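Local coordinates for protein putative exotoxin (superantigen) (PDB 1TY2) that binds zinc and probably acts as a superantigen toxin of Streptococcus pyogenes, at residues E161-G166 against D200-D205. Sequence-based numbering, arbitrary orientation.
With ZN (zinc ion), chain D.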
# COMPACT_ATOMS: atom_id res chain seq x y z
N GLU A 161 15.68 -16.50 -8.75
CA GLU A 161 15.97 -17.84 -8.24
C GLU A 161 16.50 -17.77 -6.82
O GLU A 161 17.35 -16.94 -6.50
CB GLU A 161 16.98 -18.55 -9.14
CG GLU A 161 16.59 -18.59 -10.61
CD GLU A 161 17.33 -19.66 -11.38
OE1 GLU A 161 18.58 -19.75 -11.26
OE2 GLU A 161 16.67 -20.43 -12.11
N ILE A 162 15.99 -18.65 -5.96
CA ILE A 162 16.43 -18.70 -4.57
C ILE A 162 17.14 -20.03 -4.36
O ILE A 162 16.53 -21.09 -4.50
CB ILE A 162 15.24 -18.64 -3.59
CG1 ILE A 162 14.38 -17.41 -3.88
CG2 ILE A 162 15.75 -18.60 -2.15
CD1 ILE A 162 15.08 -16.11 -3.63
N ALA A 163 18.42 -19.96 -4.02
CA ALA A 163 19.21 -21.17 -3.79
C ALA A 163 19.19 -21.59 -2.33
O ALA A 163 19.55 -20.81 -1.44
CB ALA A 163 20.64 -20.95 -4.25
N ILE A 164 18.77 -22.83 -2.08
CA ILE A 164 18.70 -23.38 -0.73
C ILE A 164 19.55 -24.65 -0.66
O ILE A 164 19.65 -25.39 -1.64
CB ILE A 164 17.25 -23.74 -0.35
CG1 ILE A 164 16.38 -22.48 -0.38
CG2 ILE A 164 17.21 -24.38 1.03
CD1 ILE A 164 16.84 -21.40 0.59
N ASN A 165 20.16 -24.90 0.49
CA ASN A 165 20.98 -26.09 0.68
C ASN A 165 20.19 -27.33 0.29
O ASN A 165 19.03 -27.49 0.68
CB ASN A 165 21.43 -26.22 2.14
CG ASN A 165 22.11 -24.96 2.66
OD1 ASN A 165 23.00 -24.41 2.01
ND2 ASN A 165 21.70 -24.50 3.84
N GLY A 166 20.82 -28.21 -0.49
CA GLY A 166 20.15 -29.42 -0.93
C GLY A 166 19.85 -29.35 -2.41
O GLY A 166 19.01 -30.10 -2.91
N ASP A 200 18.96 -22.15 5.85
CA ASP A 200 19.06 -23.04 4.70
C ASP A 200 19.36 -22.22 3.45
O ASP A 200 19.72 -22.76 2.40
CB ASP A 200 17.76 -23.81 4.46
CG ASP A 200 17.45 -24.82 5.54
OD1 ASP A 200 18.38 -25.56 5.95
OD2 ASP A 200 16.28 -24.88 5.98
N PHE A 201 19.20 -20.91 3.57
CA PHE A 201 19.42 -19.99 2.45
C PHE A 201 20.87 -19.80 2.03
O PHE A 201 21.71 -19.39 2.83
CB PHE A 201 18.81 -18.63 2.80
CG PHE A 201 18.96 -17.59 1.72
CD1 PHE A 201 18.27 -17.72 0.52
CD2 PHE A 201 19.80 -16.49 1.91
CE1 PHE A 201 18.41 -16.75 -0.49
CE2 PHE A 201 19.95 -15.52 0.90
CZ PHE A 201 19.25 -15.65 -0.29
N SER A 202 21.15 -20.10 0.76
CA SER A 202 22.49 -19.95 0.20
C SER A 202 22.68 -18.56 -0.41
O SER A 202 23.52 -17.78 0.04
CB SER A 202 22.74 -21.02 -0.86
OG SER A 202 23.95 -20.76 -1.55
N HIS A 203 21.90 -18.26 -1.44
CA HIS A 203 21.97 -16.97 -2.12
C HIS A 203 20.84 -16.90 -3.15
O HIS A 203 20.06 -17.84 -3.29
CB HIS A 203 23.30 -16.81 -2.86
CG HIS A 203 23.46 -17.76 -4.01
ND1 HIS A 203 23.63 -19.11 -3.84
CD2 HIS A 203 23.43 -17.54 -5.34
CE1 HIS A 203 23.69 -19.70 -5.02
NE2 HIS A 203 23.57 -18.77 -5.95
N PHE A 204 20.78 -15.79 -3.87
CA PHE A 204 19.75 -15.63 -4.89
C PHE A 204 20.36 -15.09 -6.18
O PHE A 204 21.45 -14.49 -6.16
CB PHE A 204 18.65 -14.68 -4.40
CG PHE A 204 19.04 -13.23 -4.41
CD1 PHE A 204 18.87 -12.46 -5.57
CD2 PHE A 204 19.58 -12.63 -3.28
CE1 PHE A 204 19.24 -11.12 -5.59
CE2 PHE A 204 19.95 -11.28 -3.29
CZ PHE A 204 19.78 -10.53 -4.44
N ASP A 205 19.68 -15.31 -7.29
CA ASP A 205 20.13 -14.84 -8.59
C ASP A 205 18.99 -14.07 -9.24
O ASP A 205 17.81 -14.38 -9.02
CB ASP A 205 20.50 -16.00 -9.52
CG ASP A 205 21.59 -16.88 -8.97
OD1 ASP A 205 22.67 -16.36 -8.60
OD2 ASP A 205 21.37 -18.11 -8.90
ZN ZN D . 22.66 -19.38 -7.91
O HOH W 1 24.16 -18.77 -8.39
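The methyl of Ala163 comes obliquely against the imidazole of His203, its CB 3.4 Å from ring atom CE1, so the zinc ligand rests on the neighbouring strand. His203 CG sits between its own backbone N and carbonyl carbon (chi1 67°), and from there the ring reaches along the sheet face to present NE2 to the zinc ion at 2.2 Å. Its other nitrogen, ND1, donates a nearly straight bond to Ser202 OG, which lies in the ring plane at 2.8 Å; this bond should fix the ring's rotation and leave NE2 for the metal. Asp205, on the same face, binds the zinc through OD2, while OD1 takes a bond from Asn107 ND2; a water modelled beside OD1 lies implausibly close to the zinc ion, so its position there is doubtful. His169, on strand 168-173, is the third zinc-binding residue. Glu161 OE1 comes within 4.0 Å of Asp205 OD2, their carboxylate planes 47° apart, and the nearby metal probably eases the like charges. All this sits on two antiparallel strands of the beta-grasp domain, where 201-209 runs between 105-110 and 157-164. A classic beta bulge interrupts their pairing: Ser202 N and, weakly, His203 N both donate to Ala163 O. Beyond it, Asn165 N still reaches Asp200 O. On the opposite face, turned to helix 131-146, Ile162 CG2 meets the edge of the Phe201 ring in plane, 3.6 Å from CE1. With CG anti to the backbone N (chi1 -180°), that ring extends forward along its own strand, and His203 N lies over its centre. Ile164 CD1 packs against Phe201 CA at 3.5 Å, whereas Ile162 CD1 touches Phe204 only at CB; the Phe204 ring leads away to an edge-to-face contact with Phe134.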